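Local coordinates for protein 4-hydroxybutyrate CoA-transferase (Porphyromonas gingivalis, PDB 3EH7) that probably transfers coenzyme A between acyl-CoA thioesters and free carboxylic acids such as acetate, at residues 11-24 against 172-184. Sequence-based numbering, arbitrary orientation.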
loop_
_atom_site.group_PDB
_atom_site.type_symbol
_atom_site.label_atom_id
_atom_site.label_comp_id
_atom_site.label_asym_id
_atom_site.label_seq_id
_atom_site.Cartn_x
_atom_site.Cartn_y
_atom_site.Cartn_z
ATOM N N TYR A 11 30.192 23.630 26.427
ATOM C CA TYR A 11 29.977 22.226 26.143
ATOM C C TYR A 11 31.257 21.412 26.307
ATOM O O TYR A 11 31.231 20.197 26.097
ATOM C CB TYR A 11 29.421 22.060 24.717
ATOM C CG TYR A 11 28.515 23.194 24.241
ATOM C CD1 TYR A 11 27.240 23.383 24.790
ATOM C CD2 TYR A 11 28.944 24.087 23.240
ATOM C CE1 TYR A 11 26.403 24.430 24.343
ATOM C CE2 TYR A 11 28.122 25.134 22.789
ATOM C CZ TYR A 11 26.852 25.303 23.339
ATOM O OH TYR A 11 26.039 26.350 22.901
ATOM N N ALA A 12 32.360 22.064 26.692
ATOM C CA ALA A 12 33.671 21.415 26.762
ATOM C C ALA A 12 33.630 20.101 27.528
ATOM O O ALA A 12 34.355 19.150 27.199
ATOM C CB ALA A 12 34.717 22.351 27.384
ATOM N N SER A 13 32.764 20.042 28.535
ATOM C CA SER A 13 32.694 18.886 29.426
ATOM C C SER A 13 32.326 17.605 28.714
ATOM O O SER A 13 32.786 16.543 29.112
ATOM C CB SER A 13 31.723 19.161 30.587
ATOM O OG SER A 13 30.514 19.772 30.141
ATOM N N ARG A 14 31.534 17.710 27.645
ATOM C CA ARG A 14 31.059 16.538 26.883
ATOM C C ARG A 14 31.775 16.320 25.542
ATOM O O ARG A 14 31.463 15.379 24.834
ATOM C CB ARG A 14 29.559 16.669 26.608
ATOM C CG ARG A 14 28.673 16.368 27.806
ATOM C CD ARG A 14 27.217 16.623 27.463
ATOM N NE ARG A 14 26.922 18.060 27.432
ATOM C CZ ARG A 14 26.079 18.656 26.590
ATOM N NH1 ARG A 14 25.424 17.942 25.667
ATOM N NH2 ARG A 14 25.902 19.983 26.661
ATOM N N ILE A 15 32.724 17.199 25.217
ATOM C CA ILE A 15 33.452 17.141 23.949
ATOM C C ILE A 15 34.575 16.116 24.100
ATOM O O ILE A 15 35.362 16.169 25.034
ATOM C CB ILE A 15 33.966 18.548 23.501
ATOM C CG1 ILE A 15 32.785 19.410 23.055
ATOM C CG2 ILE A 15 34.962 18.442 22.354
ATOM C CD1 ILE A 15 33.159 20.819 22.645
ATOM N N VAL A 16 34.618 15.149 23.195
ATOM C CA VAL A 16 35.613 14.072 23.279
ATOM C C VAL A 16 36.077 13.751 21.870
ATOM O O VAL A 16 35.506 14.230 20.900
ATOM C CB VAL A 16 35.037 12.770 23.924
ATOM C CG1 VAL A 16 34.448 13.044 25.305
ATOM C CG2 VAL A 16 34.023 12.141 23.018
ATOM N N SER A 17 37.118 12.938 21.771
ATOM C CA SER A 17 37.573 12.488 20.476
ATOM C C SER A 17 36.584 11.441 19.970
ATOM O O SER A 17 35.855 10.843 20.779
ATOM C CB SER A 17 38.961 11.885 20.585
ATOM O OG SER A 17 38.880 10.579 21.120
ATOM N N ALA A 18 36.580 11.233 18.648
ATOM C CA ALA A 18 35.771 10.194 17.990
ATOM C C ALA A 18 35.994 8.815 18.612
ATOM O O ALA A 18 35.046 8.052 18.811
ATOM C CB ALA A 18 36.086 10.136 16.480
ATOM N N GLU A 19 37.256 8.510 18.899
ATOM C CA GLU A 19 37.651 7.237 19.497
ATOM C C GLU A 19 37.081 7.067 20.918
ATOM O O GLU A 19 36.589 5.996 21.274
ATOM C CB GLU A 19 39.189 7.142 19.514
ATOM C CG GLU A 19 39.755 6.088 20.466
ATOM C CD GLU A 19 41.223 5.729 20.192
ATOM O OE1 GLU A 19 42.057 5.971 21.085
ATOM O OE2 GLU A 19 41.540 5.195 19.093
ATOM N N GLU A 20 37.194 8.122 21.728
ATOM C CA GLU A 20 36.616 8.154 23.072
ATOM C C GLU A 20 35.077 7.970 23.021
ATOM O O GLU A 20 34.519 7.188 23.789
ATOM C CB GLU A 20 36.981 9.476 23.740
ATOM C CG GLU A 20 36.353 9.756 25.111
ATOM C CD GLU A 20 36.624 8.672 26.150
ATOM O OE1 GLU A 20 37.684 7.990 26.053
ATOM O OE2 GLU A 20 35.766 8.520 27.063
ATOM N N ALA A 21 34.415 8.670 22.106
ATOM C CA ALA A 21 32.951 8.584 21.973
ATOM C C ALA A 21 32.479 7.162 21.654
ATOM O O ALA A 21 31.665 6.618 22.393
ATOM C CB ALA A 21 32.402 9.602 20.914
ATOM N N VAL A 22 33.001 6.546 20.590
ATOM C CA VAL A 22 32.470 5.250 20.134
ATOM C C VAL A 22 32.807 4.109 21.106
ATOM O O VAL A 22 32.169 3.047 21.082
ATOM C CB VAL A 22 32.938 4.864 18.680
ATOM C CG1 VAL A 22 32.580 5.959 17.691
ATOM C CG2 VAL A 22 34.451 4.524 18.622
ATOM N N LYS A 23 33.813 4.344 21.945
ATOM C CA LYS A 23 34.226 3.431 23.022
ATOM C C LYS A 23 33.045 2.976 23.904
ATOM O O LYS A 23 33.062 1.868 24.445
ATOM C CB LYS A 23 35.271 4.139 23.892
ATOM C CG LYS A 23 36.104 3.258 24.778
ATOM C CD LYS A 23 37.056 4.094 25.649
ATOM C CE LYS A 23 36.297 4.969 26.670
ATOM N NZ LYS A 23 37.140 5.350 27.860
ATOM N N HIS A 24 32.041 3.841 24.052
ATOM C CA HIS A 24 30.892 3.592 24.928
ATOM C C HIS A 24 29.768 2.789 24.291
ATOM O O HIS A 24 28.745 2.552 24.928
ATOM C CB HIS A 24 30.364 4.926 25.480
ATOM C CG HIS A 24 31.411 5.708 26.205
ATOM N ND1 HIS A 24 31.823 5.391 27.479
ATOM C CD2 HIS A 24 32.172 6.757 25.816
ATOM C CE1 HIS A 24 32.775 6.226 27.857
ATOM N NE2 HIS A 24 33.005 7.067 26.864
ATOM N N ILE A 172 17.926 19.887 17.222
ATOM C CA ILE A 172 17.997 19.186 18.480
ATOM C C ILE A 172 18.844 20.044 19.408
ATOM O O ILE A 172 19.855 20.634 18.990
ATOM C CB ILE A 172 18.587 17.752 18.315
ATOM C CG1 ILE A 172 18.462 16.956 19.610
ATOM C CG2 ILE A 172 20.058 17.794 17.791
ATOM C CD1 ILE A 172 18.887 15.501 19.477
ATOM N N HIS A 173 18.418 20.143 20.662
ATOM C CA HIS A 173 19.181 20.871 21.625
ATOM C C HIS A 173 20.416 20.080 22.007
ATOM O O HIS A 173 20.359 18.865 22.199
ATOM C CB HIS A 173 18.355 21.164 22.858
ATOM C CG HIS A 173 18.923 22.264 23.689
ATOM N ND1 HIS A 173 19.822 22.046 24.707
ATOM C CD2 HIS A 173 18.745 23.605 23.625
ATOM C CE1 HIS A 173 20.165 23.202 25.242
ATOM N NE2 HIS A 173 19.517 24.162 24.603
ATOM N N ILE A 174 21.511 20.806 22.159
ATOM C CA ILE A 174 22.817 20.243 22.370
ATOM C C ILE A 174 22.898 19.494 23.697
ATOM O O ILE A 174 23.750 18.617 23.853
ATOM C CB ILE A 174 23.871 21.357 22.293
ATOM C CG1 ILE A 174 25.294 20.797 22.201
ATOM C CG2 ILE A 174 23.732 22.353 23.470
ATOM C CD1 ILE A 174 26.288 21.846 21.686
ATOM N N SER A 175 21.998 19.821 24.629
ATOM C CA SER A 175 21.934 19.172 25.949
ATOM C C SER A 175 21.472 17.719 25.831
ATOM O O SER A 175 21.672 16.944 26.747
ATOM C CB SER A 175 20.980 19.940 26.886
ATOM O OG SER A 175 19.630 19.736 26.498
ATOM N N LYS A 176 20.848 17.352 24.713
ATOM C CA LYS A 176 20.456 15.957 24.502
ATOM C C LYS A 176 21.631 15.049 24.102
ATOM O O LYS A 176 21.449 13.861 24.038
ATOM C CB LYS A 176 19.384 15.845 23.417
ATOM C CG LYS A 176 18.162 16.708 23.656
ATOM C CD LYS A 176 17.425 16.346 24.904
ATOM C CE LYS A 176 16.682 15.042 24.748
ATOM N NZ LYS A 176 15.750 14.940 25.911
ATOM N N LEU A 177 22.807 15.608 23.798
ATOM C CA LEU A 177 23.940 14.824 23.326
ATOM C C LEU A 177 24.754 14.303 24.494
ATOM O O LEU A 177 25.232 15.095 25.303
ATOM C CB LEU A 177 24.850 15.695 22.468
ATOM C CG LEU A 177 24.211 16.419 21.298
ATOM C CD1 LEU A 177 25.266 17.237 20.582
ATOM C CD2 LEU A 177 23.553 15.415 20.414
ATOM N N ASP A 178 24.936 12.987 24.576
ATOM C CA ASP A 178 25.752 12.396 25.638
ATOM C C ASP A 178 27.227 12.647 25.375
ATOM O O ASP A 178 27.982 12.974 26.298
ATOM C CB ASP A 178 25.469 10.912 25.757
ATOM C CG ASP A 178 24.018 10.644 26.068
ATOM O OD1 ASP A 178 23.595 11.044 27.156
ATOM O OD2 ASP A 178 23.285 10.119 25.209
ATOM N N TYR A 179 27.636 12.528 24.119
ATOM C CA TYR A 179 28.973 12.951 23.729
ATOM C C TYR A 179 28.941 13.789 22.488
ATOM O O TYR A 179 28.063 13.633 21.641
ATOM C CB TYR A 179 29.885 11.757 23.511
ATOM C CG TYR A 179 29.944 10.872 24.707
ATOM C CD1 TYR A 179 30.865 11.112 25.729
ATOM C CD2 TYR A 179 29.063 9.798 24.839
ATOM C CE1 TYR A 179 30.909 10.293 26.852
ATOM C CE2 TYR A 179 29.100 8.981 25.950
ATOM C CZ TYR A 179 30.016 9.224 26.948
ATOM O OH TYR A 179 30.047 8.402 28.038
ATOM N N ILE A 180 29.890 14.711 22.431
ATOM C CA ILE A 180 30.072 15.596 21.288
ATOM C C ILE A 180 31.465 15.365 20.684
ATOM O O ILE A 180 32.483 15.435 21.370
ATOM C CB ILE A 180 29.930 17.068 21.678
ATOM C CG1 ILE A 180 28.497 17.363 22.117
ATOM C CG2 ILE A 180 30.292 17.964 20.501
ATOM C CD1 ILE A 180 28.391 18.659 22.947
ATOM N N VAL A 181 31.490 15.078 19.394
ATOM C CA VAL A 181 32.737 14.885 18.693
ATOM C C VAL A 181 32.898 16.014 17.673
ATOM O O VAL A 181 32.093 16.128 16.737
ATOM C CB VAL A 181 32.719 13.511 18.003
ATOM C CG1 VAL A 181 33.943 13.364 17.100
ATOM C CG2 VAL A 181 32.648 12.401 19.057
HETATM N N MSE A 182 33.905 16.863 17.850
HETATM C CA MSE A 182 34.080 17.976 16.913
HETATM C C MSE A 182 34.704 17.499 15.590
HETATM O O MSE A 182 35.516 16.569 15.563
HETATM C CB MSE A 182 34.904 19.127 17.540
HETATM C CG MSE A 182 34.281 19.789 18.811
HETATM SE SE MSE A 182 32.438 20.326 18.610
HETATM C CE MSE A 182 32.731 21.593 17.129
ATOM N N ALA A 183 34.312 18.125 14.489
ATOM C CA ALA A 183 34.880 17.780 13.185
ATOM C C ALA A 183 34.903 18.963 12.203
ATOM O O ALA A 183 34.249 19.985 12.412
ATOM C CB ALA A 183 34.138 16.615 12.598
ATOM N N ASP A 184 35.666 18.808 11.125
ATOM C CA ASP A 184 35.715 19.815 10.060
ATOM C C ASP A 184 36.119 19.141 8.750
ATOM O O ASP A 184 37.291 18.929 8.474
ATOM C CB ASP A 184 36.684 20.944 10.446
ATOM C CG ASP A 184 36.674 22.111 9.447
ATOM O OD1 ASP A 184 35.784 22.158 8.566
ATOM O OD2 ASP A 184 37.577 22.977 9.554
HETATM O O HOH W 1 36.103 16.491 19.434
#
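Ile-15 and Ile-180 pair in parallel, with Ile-180 N donating to Arg-14 O (2.9 Å) and Val-16 N donating to Ile-180 O (2.8 Å). A water then bridges the strands: it donates to Val-16 O and accepts from Met-182 N. Arg-14 sends its side chain along 172-184 to the 3-10 turn at 174-176. The chain bends at chi3 (-76°), which brings NH1 between two backbone carbonyls. NH1 donates to Ile-174 O at 2.6 Å and to Leu-177 O at 2.9 Å. Both acceptors lie close to the guanidinium plane, and Ile-180 CD1 covers one of its faces near the rim. Ile-174 O also accepts from Leu-177 N, from the opposite face of its carbonyl plane. Ile-174 CD1 sits over the centre of the Tyr-11 ring, a CH-pi contact of 3.5 Å to the centroid. The short, weakly bonded strand 15-16 is an outermost strand, within this chain, of the six-stranded parallel sheet in the N-terminal acetyl-CoA hydrolase/transferase domain, an alpha/beta fold consistent with its Rossmann-like clan. Strand 179-183 lies between it and strand 154-160. Ile-15 and Ile-180 share one face, where Ile-15 CG2 also meets Met-182 CG (a selenomethionine). On the other face, helix 18-22 runs back roughly antiparallel to strand 179-183 (154°). There Val-181 CG1 meets Ala-18, and Val-181 CG2 presses tightly on Ala-21 CB (3.4 Å). Ser-17 OG caps this helix by accepting from Glu-20 N. The His-24 ring lies almost parallel to that of Tyr-179 (6°), but slid so far that Tyr-179 OH sits over the imidazole centre. His-24 NE2 donates to Glu-20 OE2 (3.1 Å), which restrains the ring's rotation.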